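Local coordinates for secretion activator protein, hypothetical (Brucella abortus bv. 1 str. 9-941, PDB 7DNP) that is a muramidase-type autolysin linked to the type IV secretion system, probably cleaving peptidoglycan glycan strands to make way for it, at residues M33-T36 / L37-S41; D76-P79 / A80-H84; A85-D88 / F89-S93; G112-A116 / K117-A121; A140-K143 / G144-T147. All coordinates share one frame; numbering follows the deposited sequence.

Contact 1. Residues M33-T36 / L37-S41. With H9U ((2R)-2-[[(2S)-2-[[(2R)-2-[(2R,3S,4R,5R,6S)-5-acetamido-3-[(2S,3R,4R,5S,6R)-3-acetamido-6-(hydroxymethyl)-4,5-bis(oxidanyl)oxan-2-yl]oxy-2-(hydroxymethyl)-6-oxidanyl-oxan-4-yl]oxypropanoyl]amino]propanoyl]amino]pentanedioic acid), chain B.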
# COMPACT_ATOMS: atom_id res chain seq x y z
N MET A 33 -4.38 1.50 -13.72
CA MET A 33 -4.26 0.39 -12.77
C MET A 33 -3.70 0.86 -11.43
O MET A 33 -2.98 0.13 -10.75
CB MET A 33 -3.41 -0.74 -13.36
CG MET A 33 -3.93 -1.26 -14.68
SD MET A 33 -2.69 -2.15 -15.63
CE MET A 33 -1.70 -0.79 -16.24
N GLY A 34 -4.04 2.09 -11.06
CA GLY A 34 -3.58 2.68 -9.82
C GLY A 34 -2.24 3.37 -9.88
O GLY A 34 -1.86 4.04 -8.91
N ILE A 35 -1.51 3.24 -10.98
CA ILE A 35 -0.17 3.82 -11.10
C ILE A 35 -0.28 5.28 -11.52
O ILE A 35 -0.88 5.58 -12.56
CB ILE A 35 0.68 3.02 -12.10
CG1 ILE A 35 0.73 1.54 -11.69
CG2 ILE A 35 2.08 3.60 -12.20
CD1 ILE A 35 1.57 1.29 -10.47
N THR A 36 0.30 6.18 -10.73
CA THR A 36 0.24 7.60 -11.04
C THR A 36 1.37 7.99 -11.98
O THR A 36 2.30 7.22 -12.24
CB THR A 36 0.33 8.45 -9.77
OG1 THR A 36 1.68 8.41 -9.26
CG2 THR A 36 -0.63 7.95 -8.71
N LEU A 37 1.29 9.23 -12.46
CA LEU A 37 2.29 9.73 -13.40
C LEU A 37 3.66 9.85 -12.73
O LEU A 37 4.69 9.52 -13.34
CB LEU A 37 1.85 11.07 -13.98
CG LEU A 37 2.69 11.65 -15.10
CD1 LEU A 37 1.79 12.27 -16.16
CD2 LEU A 37 3.67 12.68 -14.56
N ALA A 38 3.69 10.33 -11.49
CA ALA A 38 4.96 10.49 -10.79
C ALA A 38 5.62 9.15 -10.54
O ALA A 38 6.85 9.02 -10.60
CB ALA A 38 4.75 11.23 -9.47
N THR A 39 4.82 8.13 -10.25
CA THR A 39 5.38 6.80 -10.02
C THR A 39 5.94 6.20 -11.30
O THR A 39 7.02 5.60 -11.29
CB THR A 39 4.32 5.90 -9.40
OG1 THR A 39 4.00 6.38 -8.09
CG2 THR A 39 4.81 4.45 -9.30
N LEU A 40 5.24 6.38 -12.43
CA LEU A 40 5.78 5.91 -13.70
C LEU A 40 7.03 6.71 -14.08
O LEU A 40 7.97 6.16 -14.66
CB LEU A 40 4.73 6.02 -14.80
CG LEU A 40 5.13 5.44 -16.17
CD1 LEU A 40 5.64 4.01 -16.03
CD2 LEU A 40 3.95 5.49 -17.13
N SER A 41 7.04 8.00 -13.76
CA SER A 41 8.23 8.81 -14.01
C SER A 41 9.44 8.27 -13.23
O SER A 41 10.55 8.17 -13.77
CB SER A 41 7.95 10.26 -13.64
OG SER A 41 7.08 10.84 -14.59
C22 H9U B . -2.70 7.10 -5.15
C24 H9U B . -4.93 8.07 -4.82
C26 H9U B . -3.33 6.05 -6.08
C28 H9U B . -5.52 7.09 -5.85
C23 H9U B . -3.50 8.35 -5.09
C25 H9U B . -0.39 7.29 -4.66
C27 H9U B . 0.90 6.68 -5.26
C29 H9U B . 2.00 6.70 -4.27
C30 H9U B . 2.21 8.04 -3.68
C31 H9U B . 0.90 8.53 -3.04
C32 H9U B . -3.10 10.55 -4.00
C33 H9U B . -2.68 4.72 -5.87
C34 H9U B . 1.10 9.87 -2.38
C35 H9U B . -6.64 9.60 -3.75
C36 H9U B . -3.30 10.95 -2.55
C37 H9U B . 0.88 4.68 -6.95
C38 H9U B . -1.89 11.26 -4.59
C39 H9U B . -3.41 10.26 -0.12
C40 H9U B . -7.52 10.85 -3.77
C41 H9U B . 0.57 3.20 -7.15
C42 H9U B . -2.05 10.70 0.40
C43 H9U B . -0.36 12.58 0.72
C44 H9U B . -3.87 9.04 0.66
C45 H9U B . 0.60 12.64 -0.46
C46 H9U B . -0.50 13.99 1.28
C47 H9U B . 0.56 14.27 2.34
C48 H9U B . 0.40 15.66 2.94
N18 H9U B . -5.77 9.30 -4.86
N19 H9U B . 0.64 5.26 -5.63
N20 H9U B . -3.23 9.91 -1.52
N21 H9U B . -1.66 12.11 0.25
O01 H9U B . -1.37 7.42 -5.63
O02 H9U B . -4.77 5.84 -5.85
O03 H9U B . -0.14 8.61 -4.06
O04 H9U B . -2.92 9.15 -3.99
O05 H9U B . -5.45 7.64 -7.10
O06 H9U B . 3.26 6.23 -4.88
O07 H9U B . 3.23 7.98 -2.67
O08 H9U B . -3.38 3.79 -6.65
O09 H9U B . 1.49 10.80 -3.34
O10 H9U B . -6.68 8.87 -2.81
O11 H9U B . -3.52 12.08 -2.25
O12 H9U B . 1.32 5.32 -7.85
O13 H9U B . -1.32 9.90 0.89
O14 H9U B . 1.82 12.38 -0.29
O15 H9U B . 0.16 12.95 -1.60
O16 H9U B . -0.55 16.40 2.56
O17 H9U B . 1.21 16.07 3.82
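Thr36 and Thr39 approach each other obliquely, their hydroxyls OG1 and OG1 3.3 Å apart, and between them they hold the acetamido oxygen O12 of the GlcNAc unit of H9U. Thr36 brings two donors to this oxygen. Its backbone N gives a fairly straight bond to O12 (3.2 Å, 164° at the hydrogen), its OG1 adds a weak one, and its CG2 packs beside O12 and the glycosidic O01. The torsion explains the division: OG1 sits between backbone N and carbonyl carbon (chi1 73°), which leaves CG2 beside N and facing the ligand. Thr39 OG1 donates to the same O12 at 2.9 Å and weakly receives the GlcNAc hydroxyl O06. With so many donors turned on it, the acetamide is probably fixed in rotation. Two residues before Thr36, Gly34 O takes a proton from the hydroxymethyl oxygen O08 of the MurNAc unit at 2.7 Å. Thr36 is the N-cap of helix 37-44, whose first turn is closed by Leu40 N to Thr36 O, 3.1 Å. Ile35 meets Thr39 at about a right angle, and its CG2 lies 4.4 Å from Leu40 CB, placing N' against N4 as in a hydrophobic staple. The short edge strand 35-36 thus runs straight into helix 37-44, with helix 58-70 packed on Ile35 and Thr39 and giving Tyr69 to the Thr39 hydroxyl, while Val53 of helix 50-54 covers Leu40.

Contact 2. Residues D76-P79 / A80-H84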
# COMPACT_ATOMS: atom_id res chain seq x y z
N ASP A 76 7.73 -9.79 1.68
CA ASP A 76 8.12 -11.19 1.86
C ASP A 76 8.40 -11.51 3.32
O ASP A 76 8.16 -12.63 3.77
CB ASP A 76 9.36 -11.51 1.03
CG ASP A 76 9.04 -11.77 -0.42
OD1 ASP A 76 7.86 -11.63 -0.80
OD2 ASP A 76 9.97 -12.10 -1.19
N ASP A 77 8.93 -10.54 4.07
CA ASP A 77 9.38 -10.80 5.42
C ASP A 77 8.36 -10.44 6.49
O ASP A 77 8.47 -10.92 7.62
CB ASP A 77 10.69 -10.03 5.68
CG ASP A 77 11.75 -10.36 4.64
OD1 ASP A 77 12.20 -11.52 4.60
OD2 ASP A 77 12.11 -9.45 3.86
N LEU A 78 7.36 -9.62 6.17
CA LEU A 78 6.33 -9.31 7.15
C LEU A 78 5.43 -10.52 7.37
O LEU A 78 5.29 -11.37 6.49
CB LEU A 78 5.50 -8.11 6.69
CG LEU A 78 6.20 -6.74 6.61
CD1 LEU A 78 5.22 -5.67 6.15
CD2 LEU A 78 6.79 -6.37 7.96
N PRO A 79 4.81 -10.63 8.55
CA PRO A 79 3.85 -11.71 8.77
C PRO A 79 2.70 -11.62 7.78
O PRO A 79 2.35 -10.54 7.29
CB PRO A 79 3.36 -11.47 10.21
CG PRO A 79 4.38 -10.60 10.84
CD PRO A 79 4.96 -9.77 9.73
N ALA A 80 2.11 -12.78 7.47
CA ALA A 80 0.93 -12.82 6.63
C ALA A 80 -0.16 -11.93 7.22
O ALA A 80 -0.37 -11.89 8.43
CB ALA A 80 0.42 -14.25 6.48
N GLY A 81 -0.85 -11.21 6.35
CA GLY A 81 -1.84 -10.22 6.78
C GLY A 81 -1.26 -8.86 7.06
O GLY A 81 -1.75 -7.85 6.54
N VAL A 82 -0.23 -8.80 7.91
CA VAL A 82 0.51 -7.56 8.10
C VAL A 82 1.07 -7.08 6.76
O VAL A 82 1.04 -5.88 6.46
CB VAL A 82 1.63 -7.74 9.14
CG1 VAL A 82 2.50 -6.50 9.20
CG2 VAL A 82 1.05 -8.07 10.51
N ASP A 83 1.58 -8.01 5.95
CA ASP A 83 2.11 -7.65 4.64
C ASP A 83 1.06 -6.95 3.79
O ASP A 83 1.32 -5.89 3.22
CB ASP A 83 2.65 -8.90 3.93
CG ASP A 83 1.70 -10.09 3.98
OD1 ASP A 83 0.53 -9.93 4.38
OD2 ASP A 83 2.12 -11.20 3.60
N HIS A 84 -0.16 -7.50 3.74
CA HIS A 84 -1.20 -6.92 2.89
C HIS A 84 -1.63 -5.55 3.39
O HIS A 84 -1.80 -4.61 2.59
CB HIS A 84 -2.40 -7.85 2.80
CG HIS A 84 -3.53 -7.31 1.98
ND1 HIS A 84 -3.45 -7.17 0.61
CD2 HIS A 84 -4.76 -6.85 2.34
CE1 HIS A 84 -4.59 -6.66 0.16
NE2 HIS A 84 -5.39 -6.46 1.18
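Leu78 and Pro79 pack on Val82 and Asp83 in a local helix-entry turn, where the loop after helix 58-70 swings into the buried helix 82-93. The backbone evidence is one well-aimed bond: Asp83 N reaches Pro79 O at 3.0 Å, almost in line with the carbonyl (176° at the oxygen). Apolar groups lie beside it. The Pro79 ring crosses Val82 obliquely, its CD 3.9 Å from Val82 CB, while CB and CG of the ring are near CG2. Leu78 comes at about a right angle, with CD1 4.2 Å from Val82 CG1. Pro79 thus lies against both branches of Val82, and Leu78 shares the CG1 branch. Here begins helix 82-93 of the helical lysozyme-clan domain; Gly81, its N-cap, has no side chain to offer, and Asp83 supplies a carboxylate. Its CG lies between the backbone N and the carbonyl carbon (chi1 47°), which turns OD1 back to weak, bent bonds from Gly81 N at 2.7 Å and from His84 N at 2.6 Å. The other oxygen, OD2, is bonded to Thr5 OG1 and to the backbone N of Ala2, tying the start of the modelled chain to this helix end. Val82 also faces Ile130 and Ile131 of helix 127-142, whereas His84 meets Phe169 of helix 148-170 edge-to-face.

Contact 3. Residues A85-D88 / F89-S93. With H9U ((2R)-2-[[(2S)-2-[[(2R)-2-[(2R,3S,4R,5R,6S)-5-acetamido-3-[(2S,3R,4R,5S,6R)-3-acetamido-6-(hydroxymethyl)-4,5-bis(oxidanyl)oxan-2-yl]oxy-2-(hydroxymethyl)-6-oxidanyl-oxan-4-yl]oxypropanoyl]amino]propanoyl]amino]pentanedioic acid), chain B.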
# COMPACT_ATOMS: atom_id res chain seq x y z
N ALA A 85 -1.83 -5.41 4.70
CA ALA A 85 -2.21 -4.11 5.26
C ALA A 85 -1.16 -3.05 4.96
O ALA A 85 -1.50 -1.90 4.66
CB ALA A 85 -2.42 -4.24 6.77
N THR A 86 0.12 -3.42 5.06
CA THR A 86 1.19 -2.46 4.80
C THR A 86 1.30 -2.15 3.31
O THR A 86 1.55 -1.00 2.93
CB THR A 86 2.50 -3.01 5.35
OG1 THR A 86 2.32 -3.32 6.74
CG2 THR A 86 3.62 -2.00 5.20
N LEU A 87 1.11 -3.16 2.46
CA LEU A 87 1.18 -2.96 1.02
C LEU A 87 0.12 -1.97 0.54
O LEU A 87 0.41 -1.06 -0.24
CB LEU A 87 1.03 -4.29 0.29
CG LEU A 87 0.84 -4.23 -1.23
CD1 LEU A 87 2.08 -3.66 -1.92
CD2 LEU A 87 0.49 -5.60 -1.79
N ASP A 88 -1.13 -2.14 0.98
CA ASP A 88 -2.17 -1.24 0.48
C ASP A 88 -1.93 0.19 0.95
O ASP A 88 -2.10 1.13 0.17
CB ASP A 88 -3.56 -1.71 0.91
CG ASP A 88 -4.65 -0.89 0.25
OD1 ASP A 88 -4.93 -1.15 -0.94
OD2 ASP A 88 -5.18 0.04 0.89
N PHE A 89 -1.56 0.37 2.22
CA PHE A 89 -1.16 1.68 2.71
C PHE A 89 -0.02 2.25 1.86
O PHE A 89 -0.05 3.42 1.47
CB PHE A 89 -0.76 1.56 4.19
CG PHE A 89 -0.76 2.85 4.97
CD1 PHE A 89 -0.88 4.08 4.34
CD2 PHE A 89 -0.63 2.83 6.35
CE1 PHE A 89 -0.88 5.26 5.08
CE2 PHE A 89 -0.62 4.00 7.09
CZ PHE A 89 -0.75 5.22 6.45
N ALA A 90 0.96 1.41 1.53
CA ALA A 90 2.07 1.85 0.69
C ALA A 90 1.59 2.26 -0.69
O ALA A 90 2.08 3.24 -1.26
CB ALA A 90 3.12 0.74 0.58
N ILE A 91 0.64 1.52 -1.26
CA ILE A 91 0.14 1.88 -2.59
C ILE A 91 -0.55 3.23 -2.55
O ILE A 91 -0.38 4.07 -3.44
CB ILE A 91 -0.79 0.78 -3.13
CG1 ILE A 91 0.01 -0.47 -3.49
CG2 ILE A 91 -1.58 1.29 -4.34
CD1 ILE A 91 -0.86 -1.68 -3.82
N HIS A 92 -1.32 3.47 -1.48
CA HIS A 92 -2.15 4.67 -1.37
C HIS A 92 -1.35 5.91 -0.99
O HIS A 92 -1.66 7.01 -1.46
CB HIS A 92 -3.25 4.41 -0.34
CG HIS A 92 -4.41 5.34 -0.45
ND1 HIS A 92 -5.11 5.78 0.66
CD2 HIS A 92 -5.01 5.91 -1.52
CE1 HIS A 92 -6.09 6.57 0.27
NE2 HIS A 92 -6.06 6.67 -1.04
N SER A 93 -0.32 5.75 -0.15
CA SER A 93 0.36 6.89 0.45
C SER A 93 1.88 6.79 0.35
O SER A 93 2.57 7.64 0.93
CB SER A 93 -0.04 7.03 1.92
OG SER A 93 -1.45 7.10 2.07
C22 H9U B . -2.70 7.10 -5.15
C24 H9U B . -4.93 8.07 -4.82
C26 H9U B . -3.33 6.05 -6.08
C28 H9U B . -5.52 7.09 -5.85
C23 H9U B . -3.50 8.35 -5.09
C25 H9U B . -0.39 7.29 -4.66
C27 H9U B . 0.90 6.68 -5.26
C29 H9U B . 2.00 6.70 -4.27
C30 H9U B . 2.21 8.04 -3.68
C31 H9U B . 0.90 8.53 -3.04
C32 H9U B . -3.10 10.55 -4.00
C33 H9U B . -2.68 4.72 -5.87
C34 H9U B . 1.10 9.87 -2.38
C35 H9U B . -6.64 9.60 -3.75
C36 H9U B . -3.30 10.95 -2.55
C37 H9U B . 0.88 4.68 -6.95
C38 H9U B . -1.89 11.26 -4.59
C39 H9U B . -3.41 10.26 -0.12
C40 H9U B . -7.52 10.85 -3.77
C41 H9U B . 0.57 3.20 -7.15
C42 H9U B . -2.05 10.70 0.40
C43 H9U B . -0.36 12.58 0.72
C44 H9U B . -3.87 9.04 0.66
C45 H9U B . 0.60 12.64 -0.46
C46 H9U B . -0.50 13.99 1.28
C47 H9U B . 0.56 14.27 2.34
C48 H9U B . 0.40 15.66 2.94
N18 H9U B . -5.77 9.30 -4.86
N19 H9U B . 0.64 5.26 -5.63
N20 H9U B . -3.23 9.91 -1.52
N21 H9U B . -1.66 12.11 0.25
O01 H9U B . -1.37 7.42 -5.63
O02 H9U B . -4.77 5.84 -5.85
O03 H9U B . -0.14 8.61 -4.06
O04 H9U B . -2.92 9.15 -3.99
O05 H9U B . -5.45 7.64 -7.10
O06 H9U B . 3.26 6.23 -4.88
O07 H9U B . 3.23 7.98 -2.67
O08 H9U B . -3.38 3.79 -6.65
O09 H9U B . 1.49 10.80 -3.34
O10 H9U B . -6.68 8.87 -2.81
O11 H9U B . -3.52 12.08 -2.25
O12 H9U B . 1.32 5.32 -7.85
O13 H9U B . -1.32 9.90 0.89
O14 H9U B . 1.82 12.38 -0.29
O15 H9U B . 0.16 12.95 -1.60
O16 H9U B . -0.55 16.40 2.56
O17 H9U B . 1.21 16.07 3.82
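Leu87 and Ile91 stand one turn apart on helix 82-93, the central helix of this lysozyme-clan (glycosyl hydrolase 108) portion of a longer protein, and Leu87 CG touches Ile91 CD1 at 4.0 Å. The C-terminal end of the helix meets H9U directly. Ile91 O accepts the GlcNAc amide N19 at 2.7 Å, along a line of 162° at the hydrogen. Next to it, His92 O receives N20 of the peptide stem at 3.3 Å, and the ring atom His92 NE2 donates to the MurNAc acetyl oxygen O10 at 2.9 Å. One residue thus holds both a sugar substituent and the stem. Behind this shell, regular backbone bonds keep the frame: Ile91 N to Leu87 O and His92 N to Asp88 O. With CG1 beside the backbone N (chi1 -71°), Ile91 directs CD1 back over Leu87 and leaves CG2 for the MurNAc hydroxymethyl. Farther out, Asp88 OD2 forms salt bridges to Arg138 and Arg158, linking the helix with helices 127-142 and 148-170. Trp155 lies edge-to-face with His92 and probably helps to set its ring. Over one face of that ring, offset toward the rim, the stem methyl C44 lies 3.3 Å from His92 CE1.

Contact 4. Residues G112-A116 / K117-A121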
# COMPACT_ATOMS: atom_id res chain seq x y z
N GLY A 112 10.90 4.85 7.94
CA GLY A 112 10.29 4.50 6.68
C GLY A 112 10.91 3.32 5.95
O GLY A 112 10.51 3.05 4.81
N VAL A 113 11.84 2.61 6.58
CA VAL A 113 12.55 1.49 5.96
C VAL A 113 12.59 0.33 6.96
O VAL A 113 12.93 0.53 8.13
CB VAL A 113 13.98 1.88 5.53
CG1 VAL A 113 14.72 0.67 5.00
CG2 VAL A 113 13.94 2.99 4.49
N ILE A 114 12.25 -0.87 6.50
CA ILE A 114 12.21 -2.04 7.37
C ILE A 114 13.63 -2.54 7.59
O ILE A 114 14.27 -3.08 6.68
CB ILE A 114 11.33 -3.15 6.77
CG1 ILE A 114 9.92 -2.63 6.46
CG2 ILE A 114 11.30 -4.36 7.70
CD1 ILE A 114 8.97 -2.62 7.64
N GLY A 115 14.14 -2.37 8.81
CA GLY A 115 15.40 -2.93 9.22
C GLY A 115 15.24 -3.97 10.32
O GLY A 115 14.13 -4.42 10.62
N ALA A 116 16.37 -4.32 10.93
CA ALA A 116 16.37 -5.39 11.93
C ALA A 116 15.50 -5.04 13.14
O ALA A 116 14.76 -5.89 13.64
CB ALA A 116 17.80 -5.72 12.36
N LYS A 117 15.59 -3.80 13.63
CA LYS A 117 14.80 -3.42 14.79
C LYS A 117 13.30 -3.45 14.50
O LYS A 117 12.50 -3.79 15.38
CB LYS A 117 15.19 -2.02 15.28
CG LYS A 117 16.62 -1.92 15.78
CD LYS A 117 16.72 -1.05 17.01
CE LYS A 117 18.04 -1.28 17.73
NZ LYS A 117 18.68 0.00 18.11
N THR A 118 12.91 -3.11 13.27
CA THR A 118 11.50 -3.15 12.92
C THR A 118 11.00 -4.59 12.85
O THR A 118 9.93 -4.92 13.38
CB THR A 118 11.24 -2.42 11.60
OG1 THR A 118 11.67 -1.06 11.71
CG2 THR A 118 9.76 -2.44 11.26
N LEU A 119 11.77 -5.47 12.19
CA LEU A 119 11.36 -6.87 12.08
C LEU A 119 11.25 -7.52 13.45
O LEU A 119 10.32 -8.30 13.69
CB LEU A 119 12.36 -7.64 11.22
CG LEU A 119 12.39 -7.41 9.71
CD1 LEU A 119 13.58 -8.15 9.11
CD2 LEU A 119 11.10 -7.88 9.07
N ALA A 120 12.18 -7.20 14.36
CA ALA A 120 12.12 -7.79 15.69
C ALA A 120 10.86 -7.36 16.43
O ALA A 120 10.18 -8.19 17.04
CB ALA A 120 13.37 -7.40 16.49
N ALA A 121 10.53 -6.07 16.38
CA ALA A 121 9.35 -5.56 17.07
C ALA A 121 8.06 -6.07 16.45
O ALA A 121 7.08 -6.31 17.16
CB ALA A 121 9.37 -4.04 17.09
O HOH W 1 14.50 -0.91 11.55
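Ile114 spreads its two branches over the first turn of helix 116-123, crossing both Thr118 and Leu119 at about right angles. CG1 stands beside the backbone N (chi1 -55°), and the further bend at chi2 (-83°) lays CD1 3.7 Å from Thr118 CG2. The branch methyl CG2, anti to N, instead reaches Leu119 CD2 at 3.8 Å. Because Gly115 is the N-cap, Ile114 is N' and Leu119 is N4, so this apolar pair is a hydrophobic staple. The Thr118 methyl faces Ile114, and its hydroxyl, beside the backbone N, turns to a water: Thr118 OG1 lies 2.8 Å from it, and the same water takes a weak bond from Gly115 N at 3.1 Å. Gln103 NE2 is the second partner of this OG1. In the backbone, Leu119 N to Gly115 O (3.0 Å, 169° at the hydrogen) and Ala120 N to Ala116 O begin the helical bonding. The turn, which opens at Gly112 just after Asp111, lies in the predicted peptidoglycan-binding region; its Asp-Gly-Val-Ile-Gly run recalls a loop common in such families, though here the side chain of Val113 is about 14 Å from the bound H9U. Helix 95-106 backs it, with Val99 and Leu102 against Ile114 and Gln103 bonded to Gly112, while Leu119 rests on Asp77 of the loop before helix 82-93.

Contact 5. Residues A140-K143 / G144-T147. With H9U ((2R)-2-[[(2S)-2-[[(2R)-2-[(2R,3S,4R,5R,6S)-5-acetamido-3-[(2S,3R,4R,5S,6R)-3-acetamido-6-(hydroxymethyl)-4,5-bis(oxidanyl)oxan-2-yl]oxy-2-(hydroxymethyl)-6-oxidanyl-oxan-4-yl]oxypropanoyl]amino]propanoyl]amino]pentanedioic acid), chain B.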
# COMPACT_ATOMS: atom_id res chain seq x y z
N ALA A 140 -6.59 7.58 11.28
CA ALA A 140 -6.30 8.79 12.04
C ALA A 140 -5.39 9.73 11.26
O ALA A 140 -5.55 10.96 11.33
CB ALA A 140 -5.67 8.42 13.39
N TRP A 141 -4.44 9.18 10.51
CA TRP A 141 -3.54 10.03 9.73
C TRP A 141 -4.26 10.65 8.53
O TRP A 141 -4.04 11.82 8.21
CB TRP A 141 -2.32 9.23 9.28
CG TRP A 141 -1.39 10.01 8.39
CD1 TRP A 141 -0.48 10.95 8.78
CD2 TRP A 141 -1.30 9.91 6.97
NE1 TRP A 141 0.18 11.45 7.68
CE2 TRP A 141 -0.30 10.82 6.55
CE3 TRP A 141 -1.95 9.14 6.00
CZ2 TRP A 141 0.05 10.99 5.22
CZ3 TRP A 141 -1.60 9.31 4.67
CH2 TRP A 141 -0.61 10.22 4.29
N LEU A 142 -5.13 9.88 7.86
CA LEU A 142 -5.85 10.42 6.71
C LEU A 142 -6.77 11.56 7.11
O LEU A 142 -6.96 12.50 6.32
CB LEU A 142 -6.64 9.31 6.03
CG LEU A 142 -5.83 8.22 5.31
CD1 LEU A 142 -6.72 7.03 4.96
CD2 LEU A 142 -5.15 8.78 4.07
N LYS A 143 -7.34 11.51 8.32
CA LYS A 143 -8.25 12.55 8.77
C LYS A 143 -7.57 13.90 8.96
O LYS A 143 -8.25 14.92 9.02
CB LYS A 143 -8.94 12.12 10.06
CG LYS A 143 -9.96 11.02 9.88
CD LYS A 143 -10.46 10.49 11.22
CE LYS A 143 -11.37 9.28 11.03
NZ LYS A 143 -11.71 8.65 12.33
N GLY A 144 -6.24 13.92 9.06
CA GLY A 144 -5.50 15.16 9.12
C GLY A 144 -5.21 15.82 7.79
O GLY A 144 -4.70 16.94 7.77
N LEU A 145 -5.51 15.16 6.68
CA LEU A 145 -5.25 15.73 5.37
C LEU A 145 -6.41 16.62 4.93
O LEU A 145 -7.58 16.35 5.22
CB LEU A 145 -5.03 14.63 4.33
CG LEU A 145 -3.92 13.62 4.61
CD1 LEU A 145 -3.94 12.51 3.56
CD2 LEU A 145 -2.57 14.30 4.67
N GLY A 146 -6.07 17.69 4.21
CA GLY A 146 -7.10 18.55 3.66
C GLY A 146 -8.02 17.82 2.71
O GLY A 146 -9.22 18.13 2.63
N THR A 147 -7.50 16.82 2.00
CA THR A 147 -8.29 16.07 1.03
C THR A 147 -9.30 15.13 1.67
O THR A 147 -10.12 14.56 0.95
CB THR A 147 -7.37 15.26 0.12
OG1 THR A 147 -6.34 14.65 0.91
CG2 THR A 147 -6.73 16.15 -0.94
C22 H9U B . -2.70 7.10 -5.15
C24 H9U B . -4.93 8.07 -4.82
C26 H9U B . -3.33 6.05 -6.08
C28 H9U B . -5.52 7.09 -5.85
C23 H9U B . -3.50 8.35 -5.09
C25 H9U B . -0.39 7.29 -4.66
C27 H9U B . 0.90 6.68 -5.26
C29 H9U B . 2.00 6.70 -4.27
C30 H9U B . 2.21 8.04 -3.68
C31 H9U B . 0.90 8.53 -3.04
C32 H9U B . -3.10 10.55 -4.00
C33 H9U B . -2.68 4.72 -5.87
C34 H9U B . 1.10 9.87 -2.38
C35 H9U B . -6.64 9.60 -3.75
C36 H9U B . -3.30 10.95 -2.55
C37 H9U B . 0.88 4.68 -6.95
C38 H9U B . -1.89 11.26 -4.59
C39 H9U B . -3.41 10.26 -0.12
C40 H9U B . -7.52 10.85 -3.77
C41 H9U B . 0.57 3.20 -7.15
C42 H9U B . -2.05 10.70 0.40
C43 H9U B . -0.36 12.58 0.72
C44 H9U B . -3.87 9.04 0.66
C45 H9U B . 0.60 12.64 -0.46
C46 H9U B . -0.50 13.99 1.28
C47 H9U B . 0.56 14.27 2.34
C48 H9U B . 0.40 15.66 2.94
N18 H9U B . -5.77 9.30 -4.86
N19 H9U B . 0.64 5.26 -5.63
N20 H9U B . -3.23 9.91 -1.52
N21 H9U B . -1.66 12.11 0.25
O01 H9U B . -1.37 7.42 -5.63
O02 H9U B . -4.77 5.84 -5.85
O03 H9U B . -0.14 8.61 -4.06
O04 H9U B . -2.92 9.15 -3.99
O05 H9U B . -5.45 7.64 -7.10
O06 H9U B . 3.26 6.23 -4.88
O07 H9U B . 3.23 7.98 -2.67
O08 H9U B . -3.38 3.79 -6.65
O09 H9U B . 1.49 10.80 -3.34
O10 H9U B . -6.68 8.87 -2.81
O11 H9U B . -3.52 12.08 -2.25
O12 H9U B . 1.32 5.32 -7.85
O13 H9U B . -1.32 9.90 0.89
O14 H9U B . 1.82 12.38 -0.29
O15 H9U B . 0.16 12.95 -1.60
O16 H9U B . -0.55 16.40 2.56
O17 H9U B . 1.21 16.07 3.82
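Trp141 CG is anti to the backbone N (chi1 176°), and Leu145 carries CG beside its own N (chi1 -56°); with these torsions the leucine methyls lie over one face of the indole near its rim. CH2 and CZ3 of Trp141 both lie 4.1 Å from Leu145 CD1. Leu142 comes in obliquely from its own turn, with CD2 4.0 Å from the same Leu145 CD1. At the end of helix 127-142 a type I beta turn runs from Leu142 to Leu145, closed by Leu145 N to Leu142 O at 3.1 Å. Overlapping it, Gly144 N bonds to Trp141 O. Both donors stand well above the carbonyl planes, as suits a chain leaving the helix. Facing the three side chains is the peptide stem of H9U, whose O13 lies at the indole edge, in plane, 3.5 Å from Trp141 CH2. The stem methyl C44 is 3.7 Å from Leu142 CD2, and Leu145 CD2 lies 3.6 Å from O16 of the glutamate side-chain carboxylate. Phe89 of helix 82-93 lies on the face away from Leu145, and Ser93 touches the ring near its edge. All these approaches to the ligand are by carbon, implying a fit by shape and van der Waals contact.

Taken from the N terminus, the five contacts follow one another in series; contacts 1, 2, 4 and 5 sit where helices begin or end, while contact 3 lies within helix 82-93, and none nests within or crosses another. Contact 1 joins the edge strand to helix 37-44. Contact 2 brings the chain into helix 82-93, which contact 3 continues; the two touch where Leu78 CD1 packs on Thr86 OG1. Contact 4 starts helix 116-123 and reaches back to contact 2 through Leu119 and Asp77. Contact 5 ends helix 127-142 and packs Trp141 against Phe89 and Ser93 of contact 3. Contacts 1, 3 and 5 all meet H9U, with contacts 1 and 5 about 22 Å apart between centres.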